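Local coordinates for protein beta-galactoside alpha-2,6-sialyltransferase (Photobacterium sp., PDB 2Z4T) that probably catalyses transfer of sialic acid from its CMP-activated form to the galactose of acceptors such as lactose, forming an alpha-2,6 linkage, at residues A[24-29]-A[45-50]; A[30-33]-A[39-42]; A[137-142]-A[162-167]; A[152-157]-A[335-340]; A[379-384]-A[462-467]. All coordinates share one frame; numbering follows the deposited sequence.

In the fold
From the N terminus, strand 26-35 supplies both of the first two contacts. Contact 1 closes the larger loop, bringing 45-50 back to the start of the strand, and contact 2 lies within that loop, packing 30-33 against 39-42 through side chains; together they tie the first strand to the facing strand 39-42 and to the loop after it. The chain then enters the GT-B part. Contact 3 closes a short loop between helix 126-141 and helix 158-164. Contact 4 opens inside that loop and closes far along the chain on helix 328-338, so the two cross, and they touch through Leu164 and Ile337. Contact 5 follows in series, joining helix 371-386 to strand 460-465 in the other Rossmann-like domain.

Contact 1 (A[24-29]-A[45-50]); sequences SIIKND and INQSNI
At the outer end of the N-terminal immunoglobulin-like β-sandwich, Ile26 and Asn28 of the first strand face Gln47 and Ile45 of the loop that follows strand 39-42. The nearest approach is between Ile26 CG2 and the amide oxygen Gln47 OE1, 3.9 Å apart. It is a methyl-to-amide contact in which the two side chains run obliquely past each other. On the Ile26 side, CG2 stands opposite the backbone N across CA-CB (chi1 of CG1 -61°), which leaves this methyl as the branch that meets the loop. Gln47 bends at its second torsion (chi2 -50°), and the bend brings OE1 to Ile26.

The sandwich places 24-29 along strand 103-122, to which Ile26 and Asn28 are tied by backbone hydrogen bonds with Lys103, Ile105 and Lys107, while 45-50 has no regular structure and passes beside the strand on its way to strand 52-61. Further along, Asn28 approaches Ile45 with CA atoms 7.1 Å apart. Asn28 ND2 comes to 4.3 Å from Ile45 N, but its hydrogen bond goes one residue earlier, to the carbonyl oxygen of Pro44, so the strand holds the loop by one side-chain bond just before segment 45-50. Ile45 turns its end closer to the strand than its CB and rests on Tyr104 and Phe94. Tyr104 is also touched by Gln47 and Ile50.

Contact 2 (A[30-33]-A[39-42]); sequences INKT and YVNL
The flat groups of the two strands stand outside the layer where Ile30 and Lys32 meet Leu42 and Val40. One face of the Tyr39 ring carries the backbone N of Asn41, 4.2 Å above the ring plane and displaced toward the rim, and the phenol oxygen is hydrogen-bonded to Ser78. The amides of Asn31 and Asn41 likewise leave from the outer sides of their strands; Asn31 reaches Asn111, and Asn41 reaches Ser76.

Between the strands the contact is aliphatic. Leu42 divides its two methyls between Ile30 and Lys32, two residues apart: CD1 meets Ile30 CG2 at 4.1 Å, the two side chains sliding past each other in opposite directions, whereas CD2 lies 4.0 Å from Lys32 CD. In Leu42, CG is set opposite the carbonyl carbon (chi1 -69°), and the fork at its end spans the two inward-pointing residues of strand 30-33. The lysine chain crosses the leucine at a slant and bends at chi3 (81°), bringing NZ to 4.3 Å from Val40 CG1 in this conformer. The ammonium has a long, weak ion pair with Glu38. Lys32 was modelled in two conformers, so its share is less certain than that of Ile30.

No hydrogen bond joins the two segments. Each pairs with a different strand, 30-33 with strand 103-122 and 39-42 with strand 77-80. Their axes run nearly antiparallel at 162° and are 10.3 Å apart, the spacing of facing sheets. Joined by a short turn and meeting through side chains alone, the two strands form a β-arch across the core of the immunoglobulin-like β-sandwich.

Contact 3 (A[137-142]-A[162-167]); sequences KSEEEN and KELNIT
Glu139 lays the aliphatic part of its side chain over one methyl of Leu164: CD2 of the leucine is 3.6 Å from Glu139 CB and 3.8 Å from Glu139 CG. The two side chains cross at about a right angle. With CG opposite the backbone N (chi1 -175°) and a bend at the next bond (chi2 -80°), the glutamate is carried along the end of helix 158-164, where its CG also meets the carbonyl oxygen Glu163 O at 3.6 Å.

No hydrogen bond crosses the contact. The two acids keep apart, Glu139 OE2 and Glu163 OE2 being 7.0 Å from each other, and Glu163 sends its carboxylate to a salt bridge with Lys329, which would offset its charge. Just past Leu164, Asn165 has positive phi and ends the helix in a Schellman motif, turning the chain into strand 166-168.

Arg147, on strand 146-151, links both sides, hydrogen-bonding to Ser138 OG of one helix and to Leu164 O of the other. The pair of helices thus forms part of the β-α-β succession of strand 103-122, helix 126-141, strand 146-151, helix 158-164 and strand 166-168, in a Rossmann-like domain of the GT-B fold. Helix 328-338 packs against it: Leu333 touches Leu164 and Glu163, and Leu164 CD1 meets Ile337 CD1 at 3.6 Å.

Contact 4 (A[152-157]-A[335-340]); sequences GRIVPT and LSIVNF
Ile154 and Ile337 meet at about a right angle, methyl against methyl: their CG2 atoms are 3.6 Å apart, the closest approach of the two segments. Both isoleucines share one rotamer. In Ile154 (chi1 -67°) as in Ile337, CG2 stands across from the backbone N while CG1 lies beside it, and it is this γ-methyl that each turns to the other. The same methyl of Ile154 also rests 3.8 Å from the carbonyl oxygen Ile337 O, so it covers the last turn of the helix as well as a side chain.

The longer branch of Ile154 runs on to the next residue of the helix, where CD1 approaches Val338 CG1 at 4.3 Å. From the other end of the loop, Pro156 adds a looser contact, its CB 4.5 Å from Ile337 CG2. Ile337 CG2 thus meets two loop residues, and the side chain continues inward to Leu132 of helix 126-141, which also receives Val338. The side chains that meet are all apolar, and no hydrogen bond joins the two segments.

Both segments change course here. Helix 328-338 ends at Asn339 in a Schellman motif, with Phe340 N bonded to Leu335 O at 2.8 Å, while Thr157 takes the N-cap of helix 158-164 and its backbone N is held by Gln160 OE1.

Gly152 and Arg153, just before Ile154, belong to a magnesium site, and Arg153 touches the glucose of the bound acceptor; Ile154 lies against Thr128 of the same metal site. The loop leaves the C-terminal end of a parallel β-strand, where Rossmann-like domains commonly place ligand-binding loops, consistent with a place at the interdomain cleft of the GT-B fold.

Contact 5 (A[379-384]-A[462-467]); sequences INVINN and FIVFTS
Segment 379-384 of helix 371-386 packs on strand 460-465, with Val381 nearest to Val464, their CA atoms 7.9 Å apart. The strand belongs to the six-stranded parallel sheet of order 3-2-1-4-5-6 in the Rossmann-like domain of the GT-B fold that carries most of the CMP-binding residues, and helix 371-386 covers one of its faces.

Val381 is the one helix residue in close touch with the strand. Its CG1, set opposite the backbone N (chi1 176°), points between two strand residues on the same side of the sheet. It meets Val464 CG2 at 4.0 Å and reaches the rim of the Phe462 ring, 3.7 Å from CE1 and in the ring plane. Val381 thus meets the ring at its edge and not over a face. Phe462 CG sits between the backbone N and the carbonyl carbon (chi1 64°), which folds the ring over the strand toward the helix. Phe359, on strand 356-360, lies next to Val381 and Ile382 and extends the apolar layer.

Asn380, just before Val381, and Asn384, a turn later, tie the helix to the C-terminal segment: Asn380 bonds to Cys506 N and Pro504 O, and Asn384 ND2 also reaches Pro504 O. Asn380 O takes two donors from Asn384, the backbone N at 3.0 Å and ND2 at 2.9 Å, and they approach from opposite faces of the carbonyl plane, with ND2 45° out of that plane.

Contact 1 (A[24-29]-A[45-50])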
# COMPACT_ATOMS: atom_id res chain seq x y z
N SER A 24 -4.16 4.25 52.15
CA SER A 24 -3.01 3.39 51.90
C SER A 24 -3.44 2.16 51.07
O SER A 24 -2.80 1.11 51.09
CB SER A 24 -2.37 2.98 53.23
OG SER A 24 -3.37 2.68 54.19
N ILE A 25 -4.55 2.31 50.34
CA ILE A 25 -5.07 1.29 49.45
C ILE A 25 -4.27 1.32 48.15
O ILE A 25 -4.08 2.37 47.56
CB ILE A 25 -6.58 1.50 49.18
CG1 ILE A 25 -7.36 1.36 50.51
CG2 ILE A 25 -7.11 0.53 48.10
CD1 ILE A 25 -8.84 1.68 50.44
N ILE A 26 -3.81 0.16 47.72
CA ILE A 26 -2.96 0.08 46.53
C ILE A 26 -3.83 -0.00 45.28
O ILE A 26 -4.59 -0.97 45.09
CB ILE A 26 -1.94 -1.08 46.64
CG1 ILE A 26 -1.02 -0.86 47.85
CG2 ILE A 26 -1.10 -1.21 45.36
CD1 ILE A 26 -0.76 -2.10 48.67
N LYS A 27 -3.74 1.03 44.46
CA LYS A 27 -4.60 1.20 43.31
C LYS A 27 -3.93 0.73 42.04
O LYS A 27 -2.71 0.80 41.90
CB LYS A 27 -5.02 2.66 43.15
CG LYS A 27 -5.86 3.22 44.30
CD LYS A 27 -6.03 4.74 44.16
CE LYS A 27 -6.90 5.33 45.27
NZ LYS A 27 -6.38 5.12 46.66
N ASN A 28 -4.75 0.26 41.10
CA ASN A 28 -4.29 -0.17 39.79
C ASN A 28 -5.45 0.01 38.80
O ASN A 28 -6.59 -0.00 39.20
CB ASN A 28 -3.84 -1.62 39.86
CG ASN A 28 -3.15 -2.09 38.60
OD1 ASN A 28 -2.56 -1.30 37.87
ND2 ASN A 28 -3.22 -3.39 38.33
N ASP A 29 -5.14 0.19 37.52
CA ASP A 29 -6.13 0.43 36.51
C ASP A 29 -5.73 -0.33 35.27
O ASP A 29 -4.63 -0.17 34.78
CB ASP A 29 -6.26 1.94 36.20
CG ASP A 29 -6.66 2.77 37.44
OD1 ASP A 29 -7.85 3.14 37.57
OD2 ASP A 29 -5.80 3.03 38.31
N ILE A 45 -3.37 -7.43 39.93
CA ILE A 45 -2.31 -6.89 40.78
C ILE A 45 -0.95 -7.16 40.15
O ILE A 45 -0.81 -8.10 39.37
CB ILE A 45 -2.44 -7.52 42.21
CG1 ILE A 45 -2.80 -6.46 43.24
CG2 ILE A 45 -1.18 -8.24 42.67
CD1 ILE A 45 -4.23 -6.12 43.25
N ASN A 46 0.05 -6.34 40.46
CA ASN A 46 1.45 -6.64 40.06
C ASN A 46 2.49 -6.84 41.19
O ASN A 46 3.67 -6.61 40.96
CB ASN A 46 1.97 -5.62 39.02
CG ASN A 46 1.88 -6.15 37.58
OD1 ASN A 46 2.57 -7.10 37.19
ND2 ASN A 46 1.05 -5.51 36.77
N GLN A 47 2.06 -7.29 42.37
CA GLN A 47 2.97 -7.37 43.54
C GLN A 47 3.59 -8.74 43.82
O GLN A 47 4.36 -8.88 44.79
CB GLN A 47 2.37 -6.78 44.84
CG GLN A 47 1.33 -5.65 44.70
CD GLN A 47 1.74 -4.47 43.81
OE1 GLN A 47 0.87 -3.80 43.25
NE2 GLN A 47 3.04 -4.22 43.67
N SER A 48 3.22 -9.75 43.03
CA SER A 48 4.09 -10.96 42.82
C SER A 48 3.48 -12.36 42.57
O SER A 48 3.20 -12.64 41.40
CB SER A 48 5.37 -10.99 43.71
OG SER A 48 6.36 -10.07 43.27
N ASN A 49 3.23 -13.27 43.53
CA ASN A 49 2.86 -13.17 44.98
C ASN A 49 3.46 -12.22 46.05
O ASN A 49 4.64 -11.87 45.95
CB ASN A 49 2.93 -14.59 45.57
CG ASN A 49 4.23 -15.31 45.20
OD1 ASN A 49 4.25 -16.20 44.34
ND2 ASN A 49 5.33 -14.91 45.84
N ILE A 50 2.68 -11.80 47.07
CA ILE A 50 1.19 -11.62 47.11
C ILE A 50 0.16 -12.79 47.29
O ILE A 50 -0.09 -13.55 46.36
CB ILE A 50 0.68 -10.53 46.10
CG1 ILE A 50 -0.54 -9.81 46.68
CG2 ILE A 50 0.45 -11.11 44.68
CD1 ILE A 50 -0.25 -9.09 47.98

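Contact 2 (A[30-33]-A[39-42])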
# COMPACT_ATOMS: atom_id res chain seq x y z
N ILE A 30 -6.63 -1.18 34.77
CA ILE A 30 -6.37 -1.90 33.54
C ILE A 30 -7.45 -1.56 32.53
O ILE A 30 -8.63 -1.58 32.84
CB ILE A 30 -6.36 -3.42 33.75
CG1 ILE A 30 -5.31 -3.81 34.79
CG2 ILE A 30 -6.15 -4.16 32.42
CD1 ILE A 30 -5.54 -5.18 35.44
N ASN A 31 -7.01 -1.24 31.31
CA ASN A 31 -7.89 -0.90 30.21
C ASN A 31 -7.52 -1.77 29.02
O ASN A 31 -6.33 -1.91 28.71
CB ASN A 31 -7.76 0.58 29.87
CG ASN A 31 -8.99 1.12 29.12
OD1 ASN A 31 -9.23 0.79 27.94
ND2 ASN A 31 -9.78 1.96 29.81
N LYS A 32 -8.51 -2.40 28.38
CA LYS A 32 -8.28 -3.29 27.24
C LYS A 32 -9.37 -3.17 26.19
O LYS A 32 -10.50 -2.81 26.51
CB LYS A 32 -8.24 -4.74 27.71
CG LYS A 32 -6.87 -5.33 27.85
CD LYS A 32 -6.94 -6.85 27.79
CE LYS A 32 -7.02 -7.35 26.35
NZ LYS A 32 -6.81 -8.81 26.24
N THR A 33 -9.01 -3.52 24.96
CA THR A 33 -9.93 -3.67 23.85
C THR A 33 -9.53 -4.97 23.17
O THR A 33 -8.35 -5.25 23.16
CB THR A 33 -9.57 -2.55 22.78
OG1 THR A 33 -9.59 -1.25 23.37
CG2 THR A 33 -10.52 -2.56 21.57
N TYR A 39 -12.08 -14.17 24.76
CA TYR A 39 -11.75 -14.61 26.10
C TYR A 39 -10.66 -13.69 26.67
O TYR A 39 -9.70 -13.31 25.98
CB TYR A 39 -11.27 -16.06 26.07
CG TYR A 39 -10.74 -16.53 27.40
CD1 TYR A 39 -9.36 -16.68 27.61
CD2 TYR A 39 -11.61 -16.79 28.47
CE1 TYR A 39 -8.87 -17.10 28.85
CE2 TYR A 39 -11.12 -17.21 29.71
CZ TYR A 39 -9.74 -17.35 29.89
OH TYR A 39 -9.24 -17.74 31.10
N VAL A 40 -10.83 -13.33 27.94
CA VAL A 40 -9.89 -12.47 28.64
C VAL A 40 -9.56 -13.11 29.96
O VAL A 40 -10.46 -13.55 30.69
CB VAL A 40 -10.49 -11.09 28.97
CG1 VAL A 40 -9.40 -10.14 29.43
CG2 VAL A 40 -11.22 -10.50 27.78
N ASN A 41 -8.28 -13.15 30.27
CA ASN A 41 -7.83 -13.47 31.60
C ASN A 41 -6.80 -12.46 32.10
O ASN A 41 -5.68 -12.40 31.58
CB ASN A 41 -7.27 -14.88 31.65
CG ASN A 41 -6.98 -15.30 33.06
OD1 ASN A 41 -5.85 -15.19 33.54
ND2 ASN A 41 -8.02 -15.73 33.77
N LEU A 42 -7.18 -11.69 33.11
CA LEU A 42 -6.37 -10.56 33.59
C LEU A 42 -6.05 -10.65 35.06
O LEU A 42 -6.94 -10.86 35.88
CB LEU A 42 -7.09 -9.24 33.35
CG LEU A 42 -7.24 -8.81 31.90
CD1 LEU A 42 -8.20 -7.63 31.81
CD2 LEU A 42 -5.88 -8.51 31.22

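Contact 3 (A[137-142]-A[162-167])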
# COMPACT_ATOMS: atom_id res chain seq x y z
N LYS A 137 -0.28 2.43 10.25
CA LYS A 137 -1.16 3.38 10.92
C LYS A 137 -2.32 2.67 11.66
O LYS A 137 -2.67 3.03 12.79
CB LYS A 137 -1.71 4.41 9.93
CG LYS A 137 -2.59 5.44 10.59
CD LYS A 137 -2.93 6.58 9.68
CE LYS A 137 -4.12 7.36 10.23
NZ LYS A 137 -4.69 8.32 9.22
N SER A 138 -2.87 1.65 11.03
CA SER A 138 -4.03 0.97 11.56
C SER A 138 -3.66 0.12 12.77
O SER A 138 -4.49 -0.11 13.66
CB SER A 138 -4.69 0.13 10.46
OG SER A 138 -5.67 -0.74 10.99
N GLU A 139 -2.43 -0.34 12.82
CA GLU A 139 -2.04 -1.18 13.95
C GLU A 139 -2.15 -0.35 15.22
O GLU A 139 -2.49 -0.88 16.27
CB GLU A 139 -0.64 -1.77 13.77
CG GLU A 139 -0.23 -2.76 14.85
CD GLU A 139 0.27 -2.12 16.16
OE1 GLU A 139 0.58 -0.89 16.19
OE2 GLU A 139 0.34 -2.86 17.16
N GLU A 140 -1.89 0.95 15.12
CA GLU A 140 -2.12 1.85 16.23
C GLU A 140 -3.60 2.20 16.50
O GLU A 140 -4.05 2.13 17.63
CB GLU A 140 -1.34 3.14 16.07
CG GLU A 140 -1.82 4.19 17.04
CD GLU A 140 -1.05 5.47 16.93
OE1 GLU A 140 0.07 5.45 16.36
OE2 GLU A 140 -1.57 6.49 17.42
N GLU A 141 -4.32 2.61 15.46
CA GLU A 141 -5.71 3.07 15.59
C GLU A 141 -6.67 1.93 15.87
O GLU A 141 -7.65 2.12 16.58
CB GLU A 141 -6.17 3.80 14.34
CG GLU A 141 -5.47 5.12 14.11
CD GLU A 141 -6.02 5.89 12.93
OE1 GLU A 141 -6.71 5.27 12.07
OE2 GLU A 141 -5.76 7.13 12.87
N ASN A 142 -6.40 0.75 15.29
CA ASN A 142 -7.30 -0.41 15.40
C ASN A 142 -6.54 -1.67 15.77
O ASN A 142 -6.41 -2.58 14.96
CB ASN A 142 -8.05 -0.63 14.09
CG ASN A 142 -8.73 0.63 13.60
OD1 ASN A 142 -8.28 1.26 12.64
ND2 ASN A 142 -9.81 1.02 14.26
N LYS A 162 3.52 -10.80 12.68
CA LYS A 162 2.99 -10.95 14.02
C LYS A 162 2.79 -9.57 14.66
O LYS A 162 1.75 -9.29 15.25
CB LYS A 162 3.89 -11.86 14.86
CG LYS A 162 3.11 -12.59 15.96
CD LYS A 162 3.25 -11.93 17.34
CE LYS A 162 4.38 -12.57 18.19
NZ LYS A 162 4.50 -11.97 19.56
N GLU A 163 3.75 -8.69 14.48
CA GLU A 163 3.65 -7.35 15.02
C GLU A 163 2.48 -6.56 14.45
O GLU A 163 1.96 -5.65 15.09
CB GLU A 163 4.95 -6.63 14.72
CG GLU A 163 5.37 -5.67 15.75
CD GLU A 163 6.79 -5.24 15.54
OE1 GLU A 163 7.64 -6.07 15.12
OE2 GLU A 163 7.06 -4.05 15.80
N LEU A 164 2.06 -6.89 13.23
CA LEU A 164 1.00 -6.13 12.57
C LEU A 164 -0.26 -6.93 12.36
O LEU A 164 -1.17 -6.49 11.65
CB LEU A 164 1.49 -5.55 11.24
CG LEU A 164 2.62 -4.54 11.35
CD1 LEU A 164 3.25 -4.34 10.01
CD2 LEU A 164 2.11 -3.23 11.91
N ASN A 165 -0.32 -8.11 12.99
CA ASN A 165 -1.52 -8.93 12.92
C ASN A 165 -1.87 -9.36 11.48
O ASN A 165 -3.06 -9.45 11.11
CB ASN A 165 -2.69 -8.12 13.47
CG ASN A 165 -3.07 -8.51 14.87
OD1 ASN A 165 -4.15 -8.17 15.29
ND2 ASN A 165 -2.20 -9.23 15.58
N ILE A 166 -0.82 -9.59 10.68
CA ILE A 166 -0.95 -9.96 9.28
C ILE A 166 -0.95 -11.48 9.12
O ILE A 166 -0.14 -12.16 9.75
CB ILE A 166 0.23 -9.39 8.44
CG1 ILE A 166 0.08 -7.88 8.24
CG2 ILE A 166 0.33 -10.09 7.08
CD1 ILE A 166 1.38 -7.17 7.88
N THR A 167 -1.85 -11.99 8.29
CA THR A 167 -1.71 -13.30 7.67
C THR A 167 -1.51 -13.04 6.18
O THR A 167 -2.20 -12.19 5.61
CB THR A 167 -2.96 -14.17 7.85
OG1 THR A 167 -3.39 -14.12 9.21
CG2 THR A 167 -2.68 -15.61 7.45

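Contact 4 (A[152-157]-A[335-340])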
# COMPACT_ATOMS: atom_id res chain seq x y z
N GLY A 152 2.79 -9.08 -3.95
CA GLY A 152 3.84 -9.64 -4.77
C GLY A 152 5.24 -9.20 -4.42
O GLY A 152 6.17 -9.98 -4.51
N ARG A 153 5.41 -7.95 -4.01
CA ARG A 153 6.74 -7.32 -4.05
C ARG A 153 7.28 -6.88 -2.70
O ARG A 153 8.37 -6.33 -2.62
CB ARG A 153 6.74 -6.14 -5.04
CG ARG A 153 6.31 -6.55 -6.44
CD ARG A 153 7.20 -6.00 -7.51
NE ARG A 153 6.98 -6.72 -8.76
CZ ARG A 153 7.81 -7.62 -9.30
NH1 ARG A 153 8.97 -7.93 -8.70
NH2 ARG A 153 7.49 -8.21 -10.45
N ILE A 154 6.50 -7.08 -1.65
CA ILE A 154 6.99 -6.91 -0.30
C ILE A 154 6.62 -8.16 0.47
O ILE A 154 5.50 -8.67 0.40
CB ILE A 154 6.43 -5.64 0.38
CG1 ILE A 154 6.95 -4.39 -0.31
CG2 ILE A 154 6.80 -5.61 1.87
CD1 ILE A 154 6.48 -3.08 0.32
N VAL A 155 7.58 -8.69 1.20
CA VAL A 155 7.30 -9.85 2.00
C VAL A 155 7.83 -9.61 3.41
O VAL A 155 9.03 -9.64 3.64
CB VAL A 155 7.70 -11.19 1.26
CG1 VAL A 155 8.65 -10.94 0.06
CG2 VAL A 155 8.20 -12.31 2.23
N PRO A 156 6.92 -9.32 4.35
CA PRO A 156 7.30 -9.13 5.74
C PRO A 156 7.74 -10.46 6.34
O PRO A 156 7.24 -11.52 5.93
CB PRO A 156 6.00 -8.68 6.42
CG PRO A 156 5.03 -8.45 5.35
CD PRO A 156 5.47 -9.20 4.15
N THR A 157 8.68 -10.41 7.28
CA THR A 157 9.07 -11.59 8.05
C THR A 157 7.89 -12.03 8.92
O THR A 157 6.90 -11.29 9.06
CB THR A 157 10.25 -11.27 8.94
OG1 THR A 157 9.83 -10.34 9.96
CG2 THR A 157 11.41 -10.68 8.10
N LEU A 335 10.67 1.12 7.46
CA LEU A 335 11.91 1.03 6.66
C LEU A 335 12.41 -0.40 6.61
O LEU A 335 12.96 -0.89 5.61
CB LEU A 335 13.02 1.96 7.19
CG LEU A 335 12.69 3.46 7.17
CD1 LEU A 335 13.89 4.28 7.59
CD2 LEU A 335 12.14 3.91 5.79
N SER A 336 12.19 -1.06 7.73
CA SER A 336 12.59 -2.42 7.90
C SER A 336 11.76 -3.34 7.00
O SER A 336 12.30 -4.22 6.36
CB SER A 336 12.44 -2.76 9.37
OG SER A 336 12.67 -4.11 9.55
N ILE A 337 10.45 -3.11 6.93
CA ILE A 337 9.62 -3.91 6.04
C ILE A 337 9.91 -3.66 4.55
O ILE A 337 9.90 -4.61 3.77
CB ILE A 337 8.12 -3.77 6.35
CG1 ILE A 337 7.84 -4.33 7.76
CG2 ILE A 337 7.30 -4.54 5.30
CD1 ILE A 337 6.41 -4.12 8.26
N VAL A 338 10.16 -2.42 4.15
CA VAL A 338 10.55 -2.13 2.76
C VAL A 338 12.05 -2.44 2.46
O VAL A 338 12.48 -2.32 1.32
CB VAL A 338 10.16 -0.68 2.29
CG1 VAL A 338 8.73 -0.32 2.73
CG2 VAL A 338 11.17 0.36 2.81
N ASN A 339 12.80 -2.85 3.48
CA ASN A 339 14.25 -3.12 3.38
C ASN A 339 15.13 -1.95 2.95
O ASN A 339 16.13 -2.11 2.24
CB ASN A 339 14.57 -4.39 2.57
CG ASN A 339 13.85 -5.63 3.10
OD1 ASN A 339 13.69 -5.79 4.31
ND2 ASN A 339 13.40 -6.50 2.20
N PHE A 340 14.77 -0.76 3.42
CA PHE A 340 15.60 0.42 3.21
C PHE A 340 16.52 0.69 4.40
O PHE A 340 16.08 1.06 5.49
CB PHE A 340 14.75 1.65 2.86
CG PHE A 340 15.58 2.89 2.57
CD1 PHE A 340 16.79 2.79 1.89
CD2 PHE A 340 15.13 4.14 2.96
CE1 PHE A 340 17.55 3.92 1.61
CE2 PHE A 340 15.88 5.27 2.69
CZ PHE A 340 17.11 5.16 2.01

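Contact 5 (A[379-384]-A[462-467])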
# COMPACT_ATOMS: atom_id res chain seq x y z
N ILE A 379 21.79 1.03 -20.25
CA ILE A 379 23.22 1.25 -20.19
C ILE A 379 23.58 2.44 -21.08
O ILE A 379 24.35 3.33 -20.69
CB ILE A 379 23.99 -0.02 -20.60
CG1 ILE A 379 23.93 -1.05 -19.46
CG2 ILE A 379 25.45 0.32 -20.98
CD1 ILE A 379 24.49 -2.45 -19.81
N ASN A 380 22.98 2.49 -22.26
CA ASN A 380 23.24 3.60 -23.13
C ASN A 380 22.71 4.93 -22.57
O ASN A 380 23.33 5.99 -22.76
CB ASN A 380 22.71 3.34 -24.54
CG ASN A 380 23.22 4.36 -25.53
OD1 ASN A 380 24.42 4.52 -25.70
ND2 ASN A 380 22.32 5.08 -26.17
N VAL A 381 21.58 4.88 -21.86
CA VAL A 381 21.04 6.09 -21.25
C VAL A 381 21.94 6.57 -20.11
O VAL A 381 22.26 7.76 -20.05
CB VAL A 381 19.59 5.94 -20.79
CG1 VAL A 381 19.10 7.20 -20.07
CG2 VAL A 381 18.71 5.63 -21.98
N ILE A 382 22.37 5.65 -19.24
CA ILE A 382 23.34 5.99 -18.18
C ILE A 382 24.58 6.65 -18.82
O ILE A 382 25.06 7.68 -18.35
CB ILE A 382 23.71 4.76 -17.31
CG1 ILE A 382 22.49 4.28 -16.52
CG2 ILE A 382 24.86 5.07 -16.34
CD1 ILE A 382 22.58 2.88 -16.04
N ASN A 383 25.06 6.07 -19.91
CA ASN A 383 26.25 6.57 -20.59
C ASN A 383 26.10 7.98 -21.10
O ASN A 383 27.01 8.80 -20.98
CB ASN A 383 26.71 5.64 -21.70
CG ASN A 383 27.34 4.38 -21.15
OD1 ASN A 383 27.73 4.35 -19.98
ND2 ASN A 383 27.44 3.34 -21.98
N ASN A 384 24.92 8.28 -21.62
CA ASN A 384 24.62 9.63 -22.07
C ASN A 384 24.75 10.67 -20.96
O ASN A 384 25.28 11.76 -21.18
CB ASN A 384 23.24 9.64 -22.71
CG ASN A 384 23.31 9.42 -24.20
OD1 ASN A 384 23.59 10.36 -24.94
ND2 ASN A 384 23.07 8.17 -24.66
N PHE A 462 16.61 14.50 -16.55
CA PHE A 462 15.93 14.17 -17.79
C PHE A 462 15.19 12.84 -17.67
O PHE A 462 15.53 12.00 -16.84
CB PHE A 462 16.88 14.16 -19.00
CG PHE A 462 17.97 13.12 -18.95
CD1 PHE A 462 17.73 11.81 -19.36
CD2 PHE A 462 19.25 13.45 -18.52
CE1 PHE A 462 18.75 10.83 -19.32
CE2 PHE A 462 20.28 12.48 -18.47
CZ PHE A 462 20.01 11.16 -18.87
N ILE A 463 14.17 12.68 -18.49
CA ILE A 463 13.41 11.45 -18.55
C ILE A 463 13.52 10.88 -19.95
O ILE A 463 13.54 11.62 -20.92
CB ILE A 463 11.94 11.69 -18.18
CG1 ILE A 463 11.82 12.24 -16.75
CG2 ILE A 463 11.12 10.42 -18.32
CD1 ILE A 463 10.40 12.61 -16.36
N VAL A 464 13.62 9.57 -20.08
CA VAL A 464 13.73 9.00 -21.40
C VAL A 464 12.66 7.96 -21.55
O VAL A 464 12.45 7.15 -20.65
CB VAL A 464 15.13 8.40 -21.66
CG1 VAL A 464 15.17 7.70 -23.01
CG2 VAL A 464 16.19 9.49 -21.60
N PHE A 465 11.97 7.99 -22.68
CA PHE A 465 10.94 7.02 -22.99
C PHE A 465 11.50 5.90 -23.84
O PHE A 465 12.48 6.06 -24.57
CB PHE A 465 9.77 7.68 -23.72
CG PHE A 465 9.01 8.65 -22.89
CD1 PHE A 465 7.78 8.30 -22.35
CD2 PHE A 465 9.50 9.93 -22.66
CE1 PHE A 465 7.07 9.21 -21.57
CE2 PHE A 465 8.78 10.85 -21.88
CZ PHE A 465 7.57 10.48 -21.33
N THR A 466 10.82 4.77 -23.73
CA THR A 466 11.05 3.53 -24.44
C THR A 466 10.91 3.58 -25.98
O THR A 466 10.11 4.32 -26.51
CB THR A 466 10.06 2.55 -23.78
OG1 THR A 466 10.73 1.88 -22.71
CG2 THR A 466 9.40 1.58 -24.76
N SER A 467 11.73 2.80 -26.67
CA SER A 467 11.63 2.63 -28.11
C SER A 467 11.74 1.14 -28.37
O SER A 467 12.35 0.42 -27.57
CB SER A 467 12.78 3.34 -28.83
OG SER A 467 12.61 4.74 -28.81